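Local coordinates for protein salicylate 5-hydroxylase, large oxygenase component (Ralstonia sp., PDB 7C8Z) that catalyses the 5-hydroxylation of salicylate to gentisate as the iron-containing oxygenase component of a multicomponent, NADH-dependent enzyme system, at residues S92-R97 against V106-A111; A111-R116 against C130-W135. All coordinates share one frame; numbering follows the deposited sequence.

Interaction 1: residues S92-R97 against V106-A111; sequences SVIMVR and VENVCA. With FES (Fe2/s2 (inorganic) cluster), chain I.
Ile94 and Val106 face each other as an antiparallel hydrogen-bonded pair. Ile94 N donates to Val106 O at 2.8 Å. Val106 N returns a bond to Ile94 O at 3.0 Å. Next along, Val93 and Glu107 form a non-hydrogen-bonded pair whose side chains diverge. Beyond it Asn108 N reaches Ser92 O at 2.8 Å. Here the second segment leaves the sheet, with Asn108 at the centre of an inverse gamma turn.

Ile94 spans two neighbours. Its CB lies 4.2 Å from Val106 CG2. CG1 has its place anti to the carbonyl carbon (chi1 -50°) and meets Asn108 CB at 4.0 Å. At the tip, CD1 lies 3.7 Å from Asn108 OD1. That OD1 accepts from the backbone N of Cys118, and Asn108 ND2 makes a weak, straight bond of 3.4 Å to Ser92 OG; the two together would limit the turning of the amide. Phe128 packs on both Ile94 and Val106. The carboxylate of Glu107 turns to Arg91 and to Lys403 of the second subunit. The two strands form a beta hairpin in the Rieske domain, and the second runs on into the loop that carries the cluster ligand Cys110.

Interaction 2: residues A111-R116 against C130-W135; sequences AHRGMR and CPYHQW. With FES (Fe2/s2 (inorganic) cluster), chain I.
His112 extends its ring with CG anti to the backbone N (chi1 -178°), while His133 holds CG anti to its carbonyl carbon (chi1 -53°). Both ND1 atoms thus meet FE1 of the cluster, each at 2.5 Å. This is the Rieske [2Fe-2S] cluster site, formed by two loops: two histidines on one iron, and Cys110 and Cys130 on the other. The His112 edge points at the His133 face, with His112 CE1 over the centre of the His133 ring and the planes at 63°. Trp135 lies against His112 as an offset stack. His112 CB sits over the six-membered ring of Trp135, 3.5 Å from its centroid. CE1 of His133 lies over one face of the Arg113 guanidinium, toward its rim.

His112 NE2 bonds Glu426 of the second subunit, and His133 NE2 bonds Asp240 of that subunit. Arg113 NH2 makes salt bridges to both acids. It lies near His133 NE2, but both are donors, and the shared Asp240 carboxylate of the second subunit would draw them together. At the iron with the cysteines, Met115, bent at chi3, brings its CE to 3.4 Å from Cys130 SG and 3.6 Å from Pro131 CD.

In the fold
Interactions 1 and 2 follow one another along the chain and share Ala111. Both are buried and belong to the Rieske domain. Interaction 1 lies at the end of a hairpin in its antiparallel sheet and rests on backbone bonds and aliphatic contacts. Interaction 2 joins two loops with no hydrogen bond between them; the cluster, aromatic rings and sulfur contacts bring them together. Residues 106-111 are the bridge: Cys110 gives its SG to FE2 of the cluster, and its N probably bonds Met115 O at 2.9 Å. The second subunit touches both, at Ser92 and Glu107 among others in interaction 1, but meets the histidine ligands themselves in interaction 2.

Interaction 1: residues S92-R97 against V106-A111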
ATOM      1  N   SER A  92     -14.220 -15.158   9.207  1.00 31.02           N
ATOM      2  CA  SER A  92     -15.331 -14.269   9.511  1.00 32.41           C
ATOM      3  C   SER A  92     -16.538 -15.065   9.995  1.00 40.51           C
ATOM      4  O   SER A  92     -16.916 -16.075   9.390  1.00 38.14           O
ATOM      5  CB  SER A  92     -15.702 -13.457   8.270  1.00 25.69           C
ATOM      6  OG  SER A  92     -16.364 -12.255   8.626  1.00 42.62           O
ATOM      7  N   VAL A  93     -17.149 -14.603  11.088  1.00 26.25           N
ATOM      8  CA  VAL A  93     -18.357 -15.202  11.633  1.00 41.13           C
ATOM      9  C   VAL A  93     -19.354 -14.091  11.938  1.00 36.85           C
ATOM     10  O   VAL A  93     -19.013 -12.909  11.976  1.00 36.78           O
ATOM     11  CB  VAL A  93     -18.085 -16.056  12.889  1.00 37.35           C
ATOM     12  CG1 VAL A  93     -17.296 -17.301  12.521  1.00 23.45           C
ATOM     13  CG2 VAL A  93     -17.362 -15.236  13.948  1.00 31.32           C
ATOM     14  N   ILE A  94     -20.601 -14.495  12.154  1.00 31.61           N
ATOM     15  CA  ILE A  94     -21.699 -13.595  12.473  1.00 30.36           C
ATOM     16  C   ILE A  94     -22.330 -14.058  13.778  1.00 39.24           C
ATOM     17  O   ILE A  94     -22.676 -15.241  13.921  1.00 40.94           O
ATOM     18  CB  ILE A  94     -22.739 -13.559  11.339  1.00 36.84           C
ATOM     19  CG1 ILE A  94     -22.045 -13.311   9.995  1.00 30.48           C
ATOM     20  CG2 ILE A  94     -23.819 -12.514  11.617  1.00 26.20           C
ATOM     21  CD1 ILE A  94     -22.853 -13.741   8.810  1.00 36.10           C
ATOM     22  N   MET A  95     -22.469 -13.129  14.726  1.00 33.93           N
ATOM     23  CA  MET A  95     -23.130 -13.368  16.004  1.00 34.12           C
ATOM     24  C   MET A  95     -24.477 -12.659  15.959  1.00 47.51           C
ATOM     25  O   MET A  95     -24.528 -11.427  15.878  1.00 56.28           O
ATOM     26  CB  MET A  95     -22.276 -12.854  17.161  1.00 33.10           C
ATOM     27  CG  MET A  95     -23.032 -12.707  18.472  1.00 45.80           C
ATOM     28  SD  MET A  95     -22.090 -11.865  19.761  1.00 52.66           S
ATOM     29  CE  MET A  95     -22.447 -10.151  19.384  1.00 52.83           C
ATOM     30  N   VAL A  96     -25.563 -13.424  15.982  1.00 39.68           N
ATOM     31  CA  VAL A  96     -26.900 -12.863  15.836  1.00 45.59           C
ATOM     32  C   VAL A  96     -27.784 -13.325  16.985  1.00 48.93           C
ATOM     33  O   VAL A  96     -27.704 -14.477  17.429  1.00 53.30           O
ATOM     34  CB  VAL A  96     -27.528 -13.244  14.477  1.00 40.83           C
ATOM     35  CG1 VAL A  96     -27.658 -14.757  14.347  1.00 33.12           C
ATOM     36  CG2 VAL A  96     -28.875 -12.554  14.298  1.00 35.27           C
ATOM     37  N   ARG A  97     -28.655 -12.435  17.450  1.00 45.42           N
ATOM     38  CA  ARG A  97     -29.629 -12.815  18.458  1.00 42.20           C
ATOM     39  C   ARG A  97     -30.804 -13.511  17.787  1.00 34.88           C
ATOM     40  O   ARG A  97     -31.422 -12.960  16.871  1.00 45.55           O
ATOM     41  CB  ARG A  97     -30.125 -11.603  19.241  1.00 50.32           C
ATOM     42  CG  ARG A  97     -31.216 -11.979  20.236  1.00 61.82           C
ATOM     43  CD  ARG A  97     -31.231 -11.078  21.450  1.00 61.45           C
ATOM     44  NE  ARG A  97     -29.892 -10.817  21.970  1.00 58.78           N
ATOM     45  CZ  ARG A  97     -29.248 -11.606  22.823  1.00 54.89           C
ATOM     46  NH1 ARG A  97     -29.815 -12.723  23.261  1.00 54.97           N
ATOM     47  NH2 ARG A  97     -28.034 -11.273  23.241  1.00 51.20           N
ATOM     48  N   VAL A 106     -22.610 -18.171  13.378  1.00 45.56           N
ATOM     49  CA  VAL A 106     -22.452 -18.945  12.154  1.00 35.49           C
ATOM     50  C   VAL A 106     -21.260 -18.408  11.375  1.00 41.10           C
ATOM     51  O   VAL A 106     -20.841 -17.262  11.538  1.00 48.51           O
ATOM     52  CB  VAL A 106     -23.722 -18.917  11.285  1.00 32.99           C
ATOM     53  CG1 VAL A 106     -24.916 -19.428  12.079  1.00 27.07           C
ATOM     54  CG2 VAL A 106     -23.970 -17.503  10.761  1.00 25.09           C
ATOM     55  N   GLU A 107     -20.715 -19.251  10.507  1.00 31.67           N
ATOM     56  CA  GLU A 107     -19.589 -18.840   9.685  1.00 30.87           C
ATOM     57  C   GLU A 107     -20.073 -18.005   8.503  1.00 33.84           C
ATOM     58  O   GLU A 107     -21.048 -18.355   7.837  1.00 31.46           O
ATOM     59  CB  GLU A 107     -18.812 -20.060   9.194  1.00 29.49           C
ATOM     60  CG  GLU A 107     -17.606 -19.710   8.341  1.00 34.92           C
ATOM     61  CD  GLU A 107     -16.561 -20.801   8.327  1.00 37.63           C
ATOM     62  OE1 GLU A 107     -15.401 -20.503   7.972  1.00 39.92           O
ATOM     63  OE2 GLU A 107     -16.897 -21.955   8.666  1.00 49.92           O
ATOM     64  N   ASN A 108     -19.376 -16.895   8.248  1.00 46.36           N
ATOM     65  CA  ASN A 108     -19.740 -15.954   7.191  1.00 39.53           C
ATOM     66  C   ASN A 108     -19.247 -16.440   5.835  1.00 39.29           C
ATOM     67  O   ASN A 108     -18.578 -15.697   5.110  1.00 33.92           O
ATOM     68  CB  ASN A 108     -19.161 -14.566   7.498  1.00 50.25           C
ATOM     69  CG  ASN A 108     -19.716 -13.471   6.590  1.00 42.79           C
ATOM     70  OD1 ASN A 108     -20.675 -13.680   5.850  1.00 54.33           O
ATOM     71  ND2 ASN A 108     -19.103 -12.299   6.645  1.00 35.95           N
ATOM     72  N   VAL A 109     -19.567 -17.684   5.485  1.00 37.69           N
ATOM     73  CA  VAL A 109     -19.187 -18.276   4.206  1.00 37.22           C
ATOM     74  C   VAL A 109     -20.392 -19.016   3.649  1.00 38.07           C
ATOM     75  O   VAL A 109     -21.021 -19.804   4.361  1.00 54.67           O
ATOM     76  CB  VAL A 109     -17.991 -19.237   4.345  1.00 42.11           C
ATOM     77  CG1 VAL A 109     -17.683 -19.900   3.013  1.00 31.38           C
ATOM     78  CG2 VAL A 109     -16.774 -18.501   4.867  1.00 34.12           C
ATOM     79  N   CYS A 110     -20.709 -18.776   2.381  1.00 31.42           N
ATOM     80  CA  CYS A 110     -21.888 -19.402   1.814  1.00 33.09           C
ATOM     81  C   CYS A 110     -21.619 -20.856   1.441  1.00 46.72           C
ATOM     82  O   CYS A 110     -20.482 -21.274   1.215  1.00 60.93           O
ATOM     83  CB  CYS A 110     -22.371 -18.660   0.578  1.00 38.92           C
ATOM     84  SG  CYS A 110     -23.701 -19.586  -0.216  1.00 53.17           S
ATOM     85  N   ALA A 111     -22.702 -21.625   1.359  1.00 43.31           N
ATOM     86  CA  ALA A 111     -22.603 -23.044   1.057  1.00 39.78           C
ATOM     87  C   ALA A 111     -22.532 -23.330  -0.437  1.00 45.59           C
ATOM     88  O   ALA A 111     -21.984 -24.366  -0.830  1.00 52.30           O
ATOM     89  CB  ALA A 111     -23.789 -23.789   1.673  1.00 39.70           C
TER
HETATM   90 FE1  FES I 501     -24.127 -18.690  -5.028  1.00 37.90          FE
HETATM   91 FE2  FES I 501     -24.255 -17.749  -2.101  1.00 73.39          FE
HETATM   92  S1  FES I 501     -25.751 -18.203  -3.630  1.00 41.51           S
HETATM   93  S2  FES I 501     -22.644 -18.219  -3.486  1.00 39.40           S

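Interaction 2: residues A111-R116 against C130-W135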
ATOM      1  N   ALA A 111     -22.702 -21.625   1.359  1.00 43.31           N
ATOM      2  CA  ALA A 111     -22.603 -23.044   1.057  1.00 39.78           C
ATOM      3  C   ALA A 111     -22.532 -23.330  -0.437  1.00 45.59           C
ATOM      4  O   ALA A 111     -21.984 -24.366  -0.830  1.00 52.30           O
ATOM      5  CB  ALA A 111     -23.789 -23.789   1.673  1.00 39.70           C
ATOM      6  N   HIS A 112     -23.092 -22.461  -1.281  1.00 51.36           N
ATOM      7  CA  HIS A 112     -23.022 -22.691  -2.719  1.00 56.12           C
ATOM      8  C   HIS A 112     -21.590 -22.601  -3.238  1.00 45.37           C
ATOM      9  O   HIS A 112     -20.972 -23.622  -3.559  1.00 37.91           O
ATOM     10  CB  HIS A 112     -23.922 -21.696  -3.459  1.00 53.36           C
ATOM     11  CG  HIS A 112     -23.950 -21.881  -4.947  1.00 55.39           C
ATOM     12  ND1 HIS A 112     -24.653 -21.042  -5.785  1.00 57.04           N
ATOM     13  CD2 HIS A 112     -23.370 -22.807  -5.747  1.00 55.45           C
ATOM     14  CE1 HIS A 112     -24.498 -21.436  -7.036  1.00 57.26           C
ATOM     15  NE2 HIS A 112     -23.721 -22.504  -7.040  1.00 61.24           N
ATOM     16  N   ARG A 113     -21.028 -21.393  -3.279  1.00 34.58           N
ATOM     17  CA  ARG A 113     -19.672 -21.221  -3.785  1.00 42.55           C
ATOM     18  C   ARG A 113     -18.812 -20.407  -2.828  1.00 44.56           C
ATOM     19  O   ARG A 113     -17.924 -19.665  -3.257  1.00 38.39           O
ATOM     20  CB  ARG A 113     -19.682 -20.589  -5.176  1.00 38.56           C
ATOM     21  CG  ARG A 113     -20.118 -21.542  -6.283  1.00 44.75           C
ATOM     22  CD  ARG A 113     -19.916 -20.927  -7.662  1.00 52.49           C
ATOM     23  NE  ARG A 113     -21.099 -21.082  -8.502  1.00 49.47           N
ATOM     24  CZ  ARG A 113     -21.391 -20.298  -9.535  1.00 51.74           C
ATOM     25  NH1 ARG A 113     -20.585 -19.293  -9.860  1.00 52.05           N
ATOM     26  NH2 ARG A 113     -22.494 -20.518 -10.240  1.00 52.84           N
ATOM     27  N   GLY A 114     -19.063 -20.543  -1.528  1.00 47.79           N
ATOM     28  CA  GLY A 114     -18.160 -20.032  -0.519  1.00 44.09           C
ATOM     29  C   GLY A 114     -18.059 -18.530  -0.420  1.00 43.43           C
ATOM     30  O   GLY A 114     -17.121 -18.029   0.203  1.00 59.48           O
ATOM     31  N   MET A 115     -19.002 -17.788  -0.995  1.00 39.29           N
ATOM     32  CA  MET A 115     -18.924 -16.333  -0.944  1.00 47.10           C
ATOM     33  C   MET A 115     -19.129 -15.823   0.479  1.00 33.87           C
ATOM     34  O   MET A 115     -20.051 -16.246   1.183  1.00 31.69           O
ATOM     35  CB  MET A 115     -19.952 -15.704  -1.881  1.00 37.52           C
ATOM     36  CG  MET A 115     -20.158 -14.222  -1.629  1.00 35.35           C
ATOM     37  SD  MET A 115     -20.706 -13.339  -3.090  1.00 39.19           S
ATOM     38  CE  MET A 115     -22.144 -12.487  -2.456  1.00 43.21           C
ATOM     39  N   ARG A 116     -18.270 -14.901   0.897  1.00 36.02           N
ATOM     40  CA  ARG A 116     -18.415 -14.226   2.185  1.00 44.32           C
ATOM     41  C   ARG A 116     -19.529 -13.189   2.058  1.00 33.00           C
ATOM     42  O   ARG A 116     -19.292 -12.054   1.647  1.00 30.85           O
ATOM     43  CB  ARG A 116     -17.088 -13.599   2.591  1.00 41.40           C
ATOM     44  CG  ARG A 116     -17.009 -13.227   4.044  1.00 46.87           C
ATOM     45  CD  ARG A 116     -15.919 -12.222   4.267  1.00 50.32           C
ATOM     46  NE  ARG A 116     -14.645 -12.850   4.582  1.00 70.39           N
ATOM     47  CZ  ARG A 116     -13.613 -12.189   5.092  1.00 67.64           C
ATOM     48  NH1 ARG A 116     -13.726 -10.888   5.330  1.00 44.54           N
ATOM     49  NH2 ARG A 116     -12.476 -12.824   5.365  1.00 60.94           N
ATOM     50  N   CYS A 130     -27.389 -14.865   0.645  1.00 40.58           N
ATOM     51  CA  CYS A 130     -26.323 -14.513  -0.269  1.00 32.56           C
ATOM     52  C   CYS A 130     -26.897 -14.128  -1.615  1.00 34.85           C
ATOM     53  O   CYS A 130     -27.642 -14.924  -2.220  1.00 46.38           O
ATOM     54  CB  CYS A 130     -25.346 -15.664  -0.436  1.00 38.08           C
ATOM     55  SG  CYS A 130     -23.856 -15.173  -1.308  1.00 51.98           S
ATOM     56  N   PRO A 131     -26.534 -12.940  -2.110  1.00 46.39           N
ATOM     57  CA  PRO A 131     -27.165 -12.398  -3.317  1.00 48.71           C
ATOM     58  C   PRO A 131     -26.546 -12.859  -4.619  1.00 42.07           C
ATOM     59  O   PRO A 131     -27.103 -12.540  -5.676  1.00 60.24           O
ATOM     60  CB  PRO A 131     -26.965 -10.886  -3.144  1.00 41.51           C
ATOM     61  CG  PRO A 131     -25.678 -10.775  -2.401  1.00 31.17           C
ATOM     62  CD  PRO A 131     -25.621 -11.971  -1.476  1.00 41.33           C
ATOM     63  N   TYR A 132     -25.426 -13.582  -4.589  1.00 43.26           N
ATOM     64  CA  TYR A 132     -24.872 -14.107  -5.833  1.00 52.20           C
ATOM     65  C   TYR A 132     -25.905 -14.959  -6.559  1.00 49.53           C
ATOM     66  O   TYR A 132     -26.171 -14.755  -7.750  1.00 44.89           O
ATOM     67  CB  TYR A 132     -23.596 -14.904  -5.551  1.00 37.88           C
ATOM     68  CG  TYR A 132     -22.674 -15.052  -6.748  1.00 45.60           C
ATOM     69  CD1 TYR A 132     -23.042 -14.574  -8.004  1.00 33.02           C
ATOM     70  CD2 TYR A 132     -21.436 -15.675  -6.623  1.00 37.27           C
ATOM     71  CE1 TYR A 132     -22.203 -14.715  -9.098  1.00 40.71           C
ATOM     72  CE2 TYR A 132     -20.591 -15.819  -7.707  1.00 34.80           C
ATOM     73  CZ  TYR A 132     -20.976 -15.336  -8.944  1.00 49.06           C
ATOM     74  OH  TYR A 132     -20.132 -15.474 -10.027  1.00 52.81           O
ATOM     75  N   HIS A 133     -26.517 -15.911  -5.847  1.00 41.02           N
ATOM     76  CA  HIS A 133     -27.636 -16.680  -6.380  1.00 35.38           C
ATOM     77  C   HIS A 133     -28.791 -16.729  -5.383  1.00 51.24           C
ATOM     78  O   HIS A 133     -29.691 -17.564  -5.519  1.00 47.75           O
ATOM     79  CB  HIS A 133     -27.175 -18.082  -6.782  1.00 33.62           C
ATOM     80  CG  HIS A 133     -26.001 -18.073  -7.713  1.00 57.08           C
ATOM     81  ND1 HIS A 133     -24.719 -17.794  -7.292  1.00 48.54           N
ATOM     82  CD2 HIS A 133     -25.918 -18.279  -9.048  1.00 63.66           C
ATOM     83  CE1 HIS A 133     -23.894 -17.845  -8.321  1.00 51.02           C
ATOM     84  NE2 HIS A 133     -24.596 -18.136  -9.401  1.00 63.43           N
ATOM     85  N   GLN A 134     -28.764 -15.843  -4.383  1.00 50.21           N
ATOM     86  CA  GLN A 134     -29.888 -15.598  -3.476  1.00 42.85           C
ATOM     87  C   GLN A 134     -30.261 -16.838  -2.669  1.00 41.23           C
ATOM     88  O   GLN A 134     -31.432 -17.200  -2.552  1.00 46.83           O
ATOM     89  CB  GLN A 134     -31.099 -15.064  -4.243  1.00 46.19           C
ATOM     90  CG  GLN A 134     -30.820 -13.790  -5.003  1.00 49.46           C
ATOM     91  CD  GLN A 134     -30.841 -12.566  -4.113  1.00 59.42           C
ATOM     92  OE1 GLN A 134     -31.213 -12.642  -2.944  1.00 56.32           O
ATOM     93  NE2 GLN A 134     -30.439 -11.424  -4.665  1.00 62.03           N
ATOM     94  N   TRP A 135     -29.255 -17.475  -2.078  1.00 55.53           N
ATOM     95  CA  TRP A 135     -29.526 -18.570  -1.151  1.00 45.64           C
ATOM     96  C   TRP A 135     -29.931 -17.981   0.192  1.00 53.02           C
ATOM     97  O   TRP A 135     -29.300 -17.036   0.673  1.00 58.54           O
ATOM     98  CB  TRP A 135     -28.307 -19.479  -0.988  1.00 47.06           C
ATOM     99  CG  TRP A 135     -28.177 -20.524  -2.060  1.00 49.41           C
ATOM    100  CD1 TRP A 135     -28.671 -20.459  -3.326  1.00 50.83           C
ATOM    101  CD2 TRP A 135     -27.501 -21.787  -1.959  1.00 51.40           C
ATOM    102  NE1 TRP A 135     -28.350 -21.600  -4.022  1.00 38.12           N
ATOM    103  CE2 TRP A 135     -27.631 -22.431  -3.207  1.00 38.86           C
ATOM    104  CE3 TRP A 135     -26.796 -22.434  -0.935  1.00 49.09           C
ATOM    105  CZ2 TRP A 135     -27.087 -23.691  -3.461  1.00 38.00           C
ATOM    106  CZ3 TRP A 135     -26.256 -23.686  -1.191  1.00 45.44           C
ATOM    107  CH2 TRP A 135     -26.405 -24.301  -2.444  1.00 35.92           C
TER
HETATM  108 FE1  FES I 501     -24.127 -18.690  -5.028  1.00 37.90          FE
HETATM  109 FE2  FES I 501     -24.255 -17.749  -2.101  1.00 73.39          FE
HETATM  110  S1  FES I 501     -25.751 -18.203  -3.630  1.00 41.51           S
HETATM  111  S2  FES I 501     -22.644 -18.219  -3.486  1.00 39.40           S